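Local structure of cytochrome (Paracoccus pantotrophus, 2XTS) at residues D[84-96]-D[105-118]. The protein is the cytochrome subunit of the sulfane dehydrogenase SoxCD, its heme c domain probably passing on electrons from the oxidation of protein-bound sulfur. Numbering follows the deposited sequence.
Sequences PYLSTVYDYVHRS and LSVDDTYAITAFLL. With HEC (heme c), chain U.
Helix 86-96 and the 107-118 part of helix 107-120 run at 129° to each other with their axes 9.5 Å apart, and Tyr90 meets Thr114, and His94 Thr110, where the backbones come nearest. Tyr90 is the knob, set among Val107, Thr110, Tyr111 and Thr114. With CG anti to the backbone N (chi1 -175°), its ring lies across helix 107-120, and Thr110 CG2 stands 3.5 Å from the ring centroid, a CH-pi contact over the face. The ring edge in turn points into the face of Tyr111, CE2 leading, in an edge-to-face pair with centroids 4.8 Å apart; the hydroxyl of Tyr111 reaches past the pair to the carbonyl of Arg29. His94 ND1 donates a nearly straight bond to Thr110 OG1 (3.0 Å, 171°), which lies in the imidazole plane. That hydroxyl donates onward to Ser106 O, which also takes Thr110 N from the opposite face of its carbonyl plane. Ser106 and Asp109 close the helix start with a capping box. Two waters lie between His94 O and Leu105, one accepting from Leu105 N, the other close to Leu105 O. Toward the start of helix 86-96 and the far end of 107-118, Leu86 CD1 meets Leu118 CD2 tip to tip at 3.8 Å, while Val89 CG1 packs on Leu117 CD1. In this cytochrome c-type domain the two helices pack beside the heme, and helix 86-96 leads directly into Met97, an axial ligand of the iron. Val93 CG1 presses tightly on Leu105 CD1 (3.5 Å), and Val93 and Ile113 both touch heme methyl CMB, an apolar flank. Because Thr110 OG1 spends its own proton on Ser106 O, it is left to accept from ND1, consistent with a proton on that nitrogen, and the in-plane bond should fix the imidazole's rotation.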
ATOM      1  N   PRO D  84     -27.808 -20.736 -22.018  1.00  7.75           N
ATOM      2  CA  PRO D  84     -27.559 -21.771 -23.016  1.00  7.63           C
ATOM      3  C   PRO D  84     -27.836 -23.211 -22.559  1.00  7.68           C
ATOM      4  O   PRO D  84     -28.221 -24.036 -23.395  1.00  9.09           O
ATOM      5  CB  PRO D  84     -26.079 -21.567 -23.359  1.00  8.11           C
ATOM      6  CG  PRO D  84     -25.507 -21.009 -22.090  1.00  7.75           C
ATOM      7  CD  PRO D  84     -26.565 -20.137 -21.497  1.00  7.47           C
ATOM      8  N   TYR D  85     -27.589 -23.516 -21.281  1.00  8.34           N
ATOM      9  CA  TYR D  85     -27.578 -24.905 -20.787  1.00  8.62           C
ATOM     10  C   TYR D  85     -28.375 -25.087 -19.506  1.00  8.47           C
ATOM     11  O   TYR D  85     -28.304 -24.269 -18.581  1.00  8.04           O
ATOM     12  CB  TYR D  85     -26.126 -25.350 -20.493  1.00  9.01           C
ATOM     13  CG  TYR D  85     -25.195 -25.149 -21.669  1.00  9.39           C
ATOM     14  CD1 TYR D  85     -25.427 -25.816 -22.870  1.00 10.72           C
ATOM     15  CD2 TYR D  85     -24.116 -24.272 -21.612  1.00  9.99           C
ATOM     16  CE1 TYR D  85     -24.623 -25.590 -23.986  1.00 11.30           C
ATOM     17  CE2 TYR D  85     -23.297 -24.077 -22.705  1.00 11.57           C
ATOM     18  CZ  TYR D  85     -23.557 -24.721 -23.879  1.00 12.35           C
ATOM     19  OH  TYR D  85     -22.738 -24.505 -24.966  1.00 16.63           O
ATOM     20  N   LEU D  86     -29.052 -26.219 -19.420  1.00  8.01           N
ATOM     21  CA  LEU D  86     -29.788 -26.595 -18.225  1.00  7.95           C
ATOM     22  C   LEU D  86     -28.873 -26.919 -17.073  1.00  7.66           C
ATOM     23  O   LEU D  86     -29.249 -26.697 -15.926  1.00  8.03           O
ATOM     24  CB  LEU D  86     -30.720 -27.775 -18.526  1.00  8.67           C
ATOM     25  CG  LEU D  86     -31.767 -28.040 -17.456  1.00  9.32           C
ATOM     26  CD1 LEU D  86     -32.697 -26.865 -17.330  1.00  9.73           C
ATOM     27  CD2 LEU D  86     -32.525 -29.310 -17.745  1.00 10.94           C
ATOM     28  N   SER D  87     -27.688 -27.443 -17.365  1.00  7.71           N
ATOM     29  CA  SER D  87     -26.742 -27.770 -16.316  1.00  7.14           C
ATOM     30  C   SER D  87     -26.547 -26.618 -15.346  1.00  6.82           C
ATOM     31  O   SER D  87     -26.485 -26.814 -14.130  1.00  7.17           O
ATOM     32  CB  SER D  87     -25.405 -28.158 -16.913  1.00  7.89           C
ATOM     33  OG  SER D  87     -24.938 -27.175 -17.791  1.00  8.24           O
ATOM     34  N   THR D  88     -26.433 -25.410 -15.883  1.00  7.17           N
ATOM     35  CA  THR D  88     -26.163 -24.227 -15.077  1.00  7.21           C
ATOM     36  C   THR D  88     -27.292 -23.976 -14.087  1.00  7.35           C
ATOM     37  O   THR D  88     -27.065 -23.508 -12.973  1.00  7.83           O
ATOM     38  CB  THR D  88     -25.982 -23.017 -15.978  1.00  7.33           C
ATOM     39  OG1 THR D  88     -25.168 -23.372 -17.105  1.00  8.16           O
ATOM     40  CG2 THR D  88     -25.396 -21.835 -15.226  1.00  8.62           C
ATOM     41  N   VAL D  89     -28.522 -24.237 -14.516  1.00  7.63           N
ATOM     42  CA  VAL D  89     -29.682 -24.020 -13.652  1.00  7.90           C
ATOM     43  C   VAL D  89     -29.596 -24.923 -12.418  1.00  7.74           C
ATOM     44  O   VAL D  89     -29.680 -24.482 -11.282  1.00  8.25           O
ATOM     45  CB  VAL D  89     -30.997 -24.286 -14.378  1.00  7.81           C
ATOM     46  CG1 VAL D  89     -32.191 -23.991 -13.468  1.00  9.29           C
ATOM     47  CG2 VAL D  89     -31.088 -23.429 -15.663  1.00  8.63           C
ATOM     48  N   TYR D  90     -29.411 -26.206 -12.668  1.00  7.83           N
ATOM     49  CA  TYR D  90     -29.298 -27.151 -11.595  1.00  7.06           C
ATOM     50  C   TYR D  90     -28.187 -26.758 -10.641  1.00  6.95           C
ATOM     51  O   TYR D  90     -28.347 -26.711  -9.420  1.00  7.37           O
ATOM     52  CB  TYR D  90     -29.045 -28.565 -12.184  1.00  7.42           C
ATOM     53  CG  TYR D  90     -29.045 -29.608 -11.102  1.00  8.79           C
ATOM     54  CD1 TYR D  90     -27.961 -29.737 -10.243  1.00 11.57           C
ATOM     55  CD2 TYR D  90     -30.142 -30.450 -10.912  1.00 11.82           C
ATOM     56  CE1 TYR D  90     -27.968 -30.670  -9.208  1.00 13.83           C
ATOM     57  CE2 TYR D  90     -30.147 -31.385  -9.890  1.00 13.93           C
ATOM     58  CZ  TYR D  90     -29.069 -31.474  -9.035  1.00 13.84           C
ATOM     59  OH  TYR D  90     -29.070 -32.408  -8.031  1.00 21.35           O
ATOM     60  N   ASP D  91     -27.019 -26.550 -11.216  1.00  7.24           N
ATOM     61  CA  ASP D  91     -25.825 -26.325 -10.423  1.00  7.04           C
ATOM     62  C   ASP D  91     -25.916 -25.078  -9.560  1.00  6.79           C
ATOM     63  O   ASP D  91     -25.641 -25.130  -8.377  1.00  7.47           O
ATOM     64  CB  ASP D  91     -24.657 -26.284 -11.421  1.00  7.47           C
ATOM     65  CG  ASP D  91     -23.285 -26.224 -10.792  1.00  8.72           C
ATOM     66  OD1 ASP D  91     -23.161 -26.175  -9.555  1.00 10.91           O
ATOM     67  OD2 ASP D  91     -22.318 -26.219 -11.590  1.00  9.35           O
ATOM     68  N   TYR D  92     -26.279 -23.965 -10.175  1.00  6.87           N
ATOM     69  CA  TYR D  92     -26.348 -22.715  -9.467  1.00  6.37           C
ATOM     70  C   TYR D  92     -27.407 -22.795  -8.351  1.00  7.11           C
ATOM     71  O   TYR D  92     -27.176 -22.337  -7.230  1.00  7.06           O
ATOM     72  CB  TYR D  92     -26.660 -21.565 -10.432  1.00  7.05           C
ATOM     73  CG  TYR D  92     -26.745 -20.213  -9.758  1.00  6.13           C
ATOM     74  CD1 TYR D  92     -25.592 -19.557  -9.287  1.00  6.07           C
ATOM     75  CD2 TYR D  92     -27.964 -19.606  -9.506  1.00  6.40           C
ATOM     76  CE1 TYR D  92     -25.677 -18.322  -8.650  1.00  6.42           C
ATOM     77  CE2 TYR D  92     -28.017 -18.382  -8.888  1.00  6.72           C
ATOM     78  CZ  TYR D  92     -26.876 -17.745  -8.454  1.00  6.20           C
ATOM     79  OH  TYR D  92     -27.006 -16.518  -7.859  1.00  7.70           O
ATOM     80  N   VAL D  93     -28.591 -23.324  -8.666  1.00  6.88           N
ATOM     81  CA  VAL D  93     -29.638 -23.430  -7.653  1.00  8.00           C
ATOM     82  C   VAL D  93     -29.153 -24.274  -6.477  1.00  7.56           C
ATOM     83  O   VAL D  93     -29.319 -23.916  -5.314  1.00  7.58           O
ATOM     84  CB  VAL D  93     -30.953 -23.979  -8.256  1.00  8.24           C
ATOM     85  CG1 VAL D  93     -31.916 -24.385  -7.162  1.00 10.80           C
ATOM     86  CG2 VAL D  93     -31.594 -22.951  -9.186  1.00 10.40           C
ATOM     87  N   HIS D  94     -28.582 -25.430  -6.794  1.00  7.46           N
ATOM     88  CA  HIS D  94     -28.140 -26.353  -5.762  1.00  7.81           C
ATOM     89  C   HIS D  94     -27.089 -25.730  -4.835  1.00  7.70           C
ATOM     90  O   HIS D  94     -27.108 -25.951  -3.624  1.00  8.35           O
ATOM     91  CB  HIS D  94     -27.585 -27.619  -6.437  1.00  8.55           C
ATOM     92  CG  HIS D  94     -27.329 -28.757  -5.507  1.00 10.42           C
ATOM     93  ND1 HIS D  94     -28.343 -29.530  -4.990  1.00 12.37           N
ATOM     94  CD2 HIS D  94     -26.175 -29.283  -5.038  1.00 13.00           C
ATOM     95  CE1 HIS D  94     -27.828 -30.474  -4.220  1.00 13.22           C
ATOM     96  NE2 HIS D  94     -26.517 -30.340  -4.226  1.00 14.82           N
ATOM     97  N   ARG D  95     -26.163 -24.983  -5.423  1.00  7.52           N
ATOM     98  CA  ARG D  95     -25.004 -24.445  -4.707  1.00  7.45           C
ATOM     99  C   ARG D  95     -25.242 -23.136  -3.997  1.00  6.99           C
ATOM    100  O   ARG D  95     -24.602 -22.883  -2.990  1.00  8.21           O
ATOM    101  CB  ARG D  95     -23.838 -24.294  -5.697  1.00  7.26           C
ATOM    102  CG  ARG D  95     -22.541 -23.740  -5.113  1.00  8.55           C
ATOM    103  CD  ARG D  95     -21.891 -24.599  -4.051  1.00  9.85           C
ATOM    104  NE  ARG D  95     -20.599 -24.061  -3.649  1.00  9.47           N
ATOM    105  CZ  ARG D  95     -20.450 -23.020  -2.843  1.00  8.58           C
ATOM    106  NH1 ARG D  95     -21.511 -22.424  -2.343  1.00  9.49           N
ATOM    107  NH2 ARG D  95     -19.237 -22.570  -2.543  1.00 10.67           N
ATOM    108  N   SER D  96     -26.162 -22.324  -4.518  1.00  6.82           N
ATOM    109  CA  SER D  96     -26.191 -20.903  -4.194  1.00  6.65           C
ATOM    110  C   SER D  96     -27.558 -20.287  -3.899  1.00  6.81           C
ATOM    111  O   SER D  96     -27.625 -19.113  -3.524  1.00  7.47           O
ATOM    112  CB  SER D  96     -25.487 -20.097  -5.295  1.00  7.34           C
ATOM    113  OG  SER D  96     -24.123 -20.477  -5.392  1.00  7.89           O
ATOM    114  N   LEU D 105     -31.051 -27.458  -0.404  1.00 10.17           N
ATOM    115  CA  LEU D 105     -31.843 -28.296  -1.299  1.00 10.19           C
ATOM    116  C   LEU D 105     -31.185 -29.644  -1.526  1.00 10.03           C
ATOM    117  O   LEU D 105     -29.973 -29.728  -1.736  1.00 11.38           O
ATOM    118  CB  LEU D 105     -31.967 -27.618  -2.656  1.00 10.07           C
ATOM    119  CG  LEU D 105     -32.707 -26.281  -2.631  1.00 10.79           C
ATOM    120  CD1 LEU D 105     -32.568 -25.597  -3.966  1.00  9.69           C
ATOM    121  CD2 LEU D 105     -34.167 -26.504  -2.281  1.00 14.26           C
ATOM    122  N   SER D 106     -31.989 -30.709  -1.481  1.00 10.08           N
ATOM    123  CA  SER D 106     -31.512 -32.019  -1.857  1.00 10.01           C
ATOM    124  C   SER D 106     -31.346 -32.140  -3.364  1.00  9.86           C
ATOM    125  O   SER D 106     -31.798 -31.287  -4.134  1.00 10.62           O
ATOM    126  CB  SER D 106     -32.463 -33.092  -1.380  1.00 10.22           C
ATOM    127  OG  SER D 106     -33.664 -33.048  -2.123  1.00 12.09           O
ATOM    128  N   VAL D 107     -30.717 -33.233  -3.788  1.00 10.39           N
ATOM    129  CA  VAL D 107     -30.605 -33.538  -5.200  1.00 10.58           C
ATOM    130  C   VAL D 107     -31.994 -33.623  -5.848  1.00 10.19           C
ATOM    131  O   VAL D 107     -32.224 -33.049  -6.901  1.00 10.53           O
ATOM    132  CB  VAL D 107     -29.779 -34.835  -5.432  1.00 10.95           C
ATOM    133  CG1 VAL D 107     -29.978 -35.395  -6.838  1.00 10.80           C
ATOM    134  CG2 VAL D 107     -28.291 -34.580  -5.129  1.00 12.52           C
ATOM    135  N   ASP D 108     -32.914 -34.362  -5.233  1.00 10.01           N
ATOM    136  CA  ASP D 108     -34.260 -34.491  -5.771  1.00 10.42           C
ATOM    137  C   ASP D 108     -34.989 -33.158  -5.789  1.00  9.54           C
ATOM    138  O   ASP D 108     -35.681 -32.837  -6.755  1.00  9.97           O
ATOM    139  CB  ASP D 108     -35.068 -35.512  -4.979  1.00 11.09           C
ATOM    140  CG  ASP D 108     -34.699 -36.957  -5.302  1.00 12.31           C
ATOM    141  OD1 ASP D 108     -33.953 -37.218  -6.273  1.00 14.80           O
ATOM    142  OD2 ASP D 108     -35.221 -37.831  -4.576  1.00 17.29           O
ATOM    143  N   ASP D 109     -34.835 -32.378  -4.732  1.00  9.63           N
ATOM    144  CA  ASP D 109     -35.439 -31.052  -4.674  1.00  9.28           C
ATOM    145  C   ASP D 109     -34.974 -30.192  -5.853  1.00  8.86           C
ATOM    146  O   ASP D 109     -35.740 -29.430  -6.436  1.00  9.54           O
ATOM    147  CB  ASP D 109     -35.011 -30.269  -3.425  1.00  9.95           C
ATOM    148  CG  ASP D 109     -35.573 -30.785  -2.133  1.00 12.44           C
ATOM    149  OD1 ASP D 109     -36.556 -31.564  -2.131  1.00 13.97           O
ATOM    150  OD2 ASP D 109     -34.993 -30.390  -1.083  1.00 14.75           O
ATOM    151  N   THR D 110     -33.688 -30.299  -6.176  1.00  8.83           N
ATOM    152  CA  THR D 110     -33.106 -29.479  -7.239  1.00  8.73           C
ATOM    153  C   THR D 110     -33.604 -29.914  -8.604  1.00  8.75           C
ATOM    154  O   THR D 110     -33.921 -29.102  -9.457  1.00  8.32           O
ATOM    155  CB  THR D 110     -31.564 -29.450  -7.144  1.00  9.08           C
ATOM    156  OG1 THR D 110     -31.166 -29.055  -5.821  1.00 10.83           O
ATOM    157  CG2 THR D 110     -30.985 -28.452  -8.135  1.00  9.05           C
ATOM    158  N   TYR D 111     -33.726 -31.211  -8.815  1.00  8.93           N
ATOM    159  CA  TYR D 111     -34.366 -31.678 -10.053  1.00  9.15           C
ATOM    160  C   TYR D 111     -35.790 -31.171 -10.187  1.00  9.04           C
ATOM    161  O   TYR D 111     -36.209 -30.741 -11.256  1.00  8.71           O
ATOM    162  CB  TYR D 111     -34.370 -33.206 -10.174  1.00  9.59           C
ATOM    163  CG  TYR D 111     -33.053 -33.821 -10.604  1.00  9.55           C
ATOM    164  CD1 TYR D 111     -32.483 -33.526 -11.842  1.00 11.64           C
ATOM    165  CD2 TYR D 111     -32.367 -34.684  -9.763  1.00  8.64           C
ATOM    166  CE1 TYR D 111     -31.281 -34.116 -12.229  1.00 12.46           C
ATOM    167  CE2 TYR D 111     -31.169 -35.257 -10.129  1.00  9.98           C
ATOM    168  CZ  TYR D 111     -30.628 -34.968 -11.358  1.00  9.86           C
ATOM    169  OH  TYR D 111     -29.429 -35.540 -11.711  1.00 12.88           O
ATOM    170  N   ALA D 112     -36.553 -31.258  -9.098  1.00  9.11           N
ATOM    171  CA  ALA D 112     -37.946 -30.779  -9.109  1.00  8.92           C
ATOM    172  C   ALA D 112     -38.032 -29.285  -9.417  1.00  8.35           C
ATOM    173  O   ALA D 112     -38.837 -28.854 -10.245  1.00  8.95           O
ATOM    174  CB  ALA D 112     -38.632 -31.085  -7.797  1.00  9.87           C
ATOM    175  N   ILE D 113     -37.210 -28.489  -8.742  1.00  8.43           N
ATOM    176  CA  ILE D 113     -37.225 -27.052  -8.974  1.00  8.62           C
ATOM    177  C   ILE D 113     -36.829 -26.744 -10.416  1.00  8.57           C
ATOM    178  O   ILE D 113     -37.399 -25.874 -11.058  1.00  9.29           O
ATOM    179  CB  ILE D 113     -36.301 -26.306  -7.971  1.00  9.09           C
ATOM    180  CG1 ILE D 113     -36.984 -26.279  -6.594  1.00 10.32           C
ATOM    181  CG2 ILE D 113     -35.953 -24.894  -8.466  1.00 10.39           C
ATOM    182  CD1 ILE D 113     -36.061 -25.881  -5.495  1.00 14.08           C
ATOM    183  N   THR D 114     -35.827 -27.451 -10.928  1.00  8.35           N
ATOM    184  CA  THR D 114     -35.394 -27.246 -12.303  1.00  8.29           C
ATOM    185  C   THR D 114     -36.528 -27.598 -13.272  1.00  8.57           C
ATOM    186  O   THR D 114     -36.773 -26.869 -14.216  1.00  9.49           O
ATOM    187  CB  THR D 114     -34.092 -28.025 -12.608  1.00  8.59           C
ATOM    188  OG1 THR D 114     -33.059 -27.597 -11.717  1.00  9.58           O
ATOM    189  CG2 THR D 114     -33.604 -27.768 -14.004  1.00  9.13           C
ATOM    190  N   ALA D 115     -37.253 -28.683 -13.009  1.00  9.03           N
ATOM    191  CA  ALA D 115     -38.429 -29.016 -13.812  1.00  9.18           C
ATOM    192  C   ALA D 115     -39.464 -27.891 -13.789  1.00  9.13           C
ATOM    193  O   ALA D 115     -40.022 -27.521 -14.814  1.00  9.58           O
ATOM    194  CB  ALA D 115     -39.059 -30.322 -13.320  1.00  9.91           C
ATOM    195  N   PHE D 116     -39.715 -27.343 -12.603  1.00  8.40           N
ATOM    196  CA  PHE D 116     -40.666 -26.228 -12.477  1.00  8.68           C
ATOM    197  C   PHE D 116     -40.197 -24.972 -13.237  1.00  8.56           C
ATOM    198  O   PHE D 116     -41.004 -24.257 -13.821  1.00  9.05           O
ATOM    199  CB  PHE D 116     -40.886 -25.878 -10.993  1.00  9.15           C
ATOM    200  CG  PHE D 116     -41.758 -24.684 -10.788  1.00  9.81           C
ATOM    201  CD1 PHE D 116     -43.113 -24.761 -11.057  1.00 11.49           C
ATOM    202  CD2 PHE D 116     -41.214 -23.474 -10.360  1.00 11.34           C
ATOM    203  CE1 PHE D 116     -43.930 -23.670 -10.909  1.00 11.18           C
ATOM    204  CE2 PHE D 116     -42.047 -22.359 -10.215  1.00 10.86           C
ATOM    205  CZ  PHE D 116     -43.406 -22.473 -10.487  1.00 11.67           C
ATOM    206  N   LEU D 117     -38.899 -24.678 -13.196  1.00  8.11           N
ATOM    207  CA  LEU D 117     -38.373 -23.538 -13.955  1.00  8.53           C
ATOM    208  C   LEU D 117     -38.519 -23.785 -15.463  1.00  8.66           C
ATOM    209  O   LEU D 117     -38.838 -22.877 -16.218  1.00  9.11           O
ATOM    210  CB  LEU D 117     -36.925 -23.229 -13.549  1.00  8.59           C
ATOM    211  CG  LEU D 117     -36.775 -22.640 -12.142  1.00  9.10           C
ATOM    212  CD1 LEU D 117     -35.301 -22.598 -11.813  1.00  9.75           C
ATOM    213  CD2 LEU D 117     -37.412 -21.258 -12.052  1.00  9.97           C
ATOM    214  N   LEU D 118     -38.301 -25.017 -15.914  1.00  8.48           N
ATOM    215  CA  LEU D 118     -38.572 -25.333 -17.324  1.00  9.18           C
ATOM    216  C   LEU D 118     -40.046 -25.071 -17.650  1.00  9.53           C
ATOM    217  O   LEU D 118     -40.371 -24.480 -18.662  1.00 10.30           O
ATOM    218  CB  LEU D 118     -38.226 -26.780 -17.645  1.00  8.70           C
ATOM    219  CG  LEU D 118     -36.745 -27.090 -17.754  1.00  9.97           C
ATOM    220  CD1 LEU D 118     -36.502 -28.590 -17.736  1.00 11.45           C
ATOM    221  CD2 LEU D 118     -36.131 -26.446 -18.999  1.00 12.29           C
TER
HETATM  222 FE   HEC U 500     -32.681 -16.714  -6.298  1.00  2.11          FE
HETATM  223  CHA HEC U 500     -30.484 -15.372  -8.514  1.00  1.93           C
HETATM  224  CHB HEC U 500     -33.136 -19.367  -8.334  1.00  1.73           C
HETATM  225  CHC HEC U 500     -34.554 -18.183  -3.916  1.00  1.97           C
HETATM  226  CHD HEC U 500     -32.715 -13.832  -4.566  1.00  2.08           C
HETATM  227  NA  HEC U 500     -31.957 -17.255  -8.064  1.00  1.82           N
HETATM  228  C1A HEC U 500     -31.108 -16.528  -8.872  1.00  2.02           C
HETATM  229  C2A HEC U 500     -30.928 -17.219 -10.148  1.00  1.95           C
HETATM  230  C3A HEC U 500     -31.672 -18.336 -10.104  1.00  1.90           C
HETATM  231  C4A HEC U 500     -32.315 -18.366  -8.792  1.00  2.08           C
HETATM  232  CMA HEC U 500     -31.806 -19.428 -11.180  1.00  2.53           C
HETATM  233  CAA HEC U 500     -30.045 -16.703 -11.310  1.00  2.24           C
HETATM  234  CBA HEC U 500     -30.796 -15.693 -12.182  1.00  2.61           C
HETATM  235  CGA HEC U 500     -30.021 -15.217 -13.371  1.00  2.84           C
HETATM  236  O1A HEC U 500     -28.802 -15.164 -13.302  1.00  2.51           O
HETATM  237  O2A HEC U 500     -30.718 -14.900 -14.366  1.00  3.39           O
HETATM  238  NB  HEC U 500     -33.612 -18.453  -6.147  1.00  2.23           N
HETATM  239  C1B HEC U 500     -33.674 -19.446  -7.080  1.00  1.90           C
HETATM  240  C2B HEC U 500     -34.298 -20.604  -6.463  1.00  1.93           C
HETATM  241  C3B HEC U 500     -34.696 -20.270  -5.251  1.00  2.28           C
HETATM  242  C4B HEC U 500     -34.260 -18.928  -5.012  1.00  2.32           C
HETATM  243  CMB HEC U 500     -34.613 -21.882  -7.287  1.00  2.67           C
HETATM  244  CAB HEC U 500     -35.394 -21.166  -4.220  1.00  2.72           C
HETATM  245  CBB HEC U 500     -34.579 -22.467  -4.008  1.00  2.68           C
HETATM  246  NC  HEC U 500     -33.488 -16.130  -4.562  1.00  1.86           N
HETATM  247  C1C HEC U 500     -34.275 -16.871  -3.711  1.00  2.29           C
HETATM  248  C2C HEC U 500     -34.679 -16.060  -2.601  1.00  2.42           C
HETATM  249  C3C HEC U 500     -34.199 -14.840  -2.828  1.00  2.50           C
HETATM  250  C4C HEC U 500     -33.446 -14.866  -4.059  1.00  1.73           C
HETATM  251  CMC HEC U 500     -35.611 -16.526  -1.455  1.00  3.03           C
HETATM  252  CAC HEC U 500     -34.396 -13.559  -2.024  1.00  3.14           C
HETATM  253  CBC HEC U 500     -34.174 -13.486  -0.547  1.00  2.70           C
HETATM  254  ND  HEC U 500     -31.757 -14.957  -6.482  1.00  1.84           N
HETATM  255  C1D HEC U 500     -31.830 -13.901  -5.602  1.00  1.97           C
HETATM  256  C2D HEC U 500     -30.909 -12.868  -5.934  1.00  2.36           C
HETATM  257  C3D HEC U 500     -30.222 -13.358  -7.125  1.00  2.27           C
HETATM  258  C4D HEC U 500     -30.809 -14.612  -7.431  1.00  1.91           C
HETATM  259  CMD HEC U 500     -30.604 -11.551  -5.238  1.00  2.87           C
HETATM  260  CAD HEC U 500     -29.104 -12.638  -7.858  1.00  2.20           C
HETATM  261  CBD HEC U 500     -27.762 -13.066  -7.260  1.00  2.41           C
HETATM  262  CGD HEC U 500     -26.591 -12.408  -7.911  1.00  2.24           C
HETATM  263  O1D HEC U 500     -26.747 -11.774  -8.976  1.00  3.28           O
HETATM  264  O2D HEC U 500     -25.458 -12.644  -7.429  1.00  2.97           O
HETATM  265  O   HOH W   1     -29.484 -25.289  -2.138  1.00  9.80           O
HETATM  266  O   HOH W   2     -27.782 -28.070  -1.839  1.00 13.07           O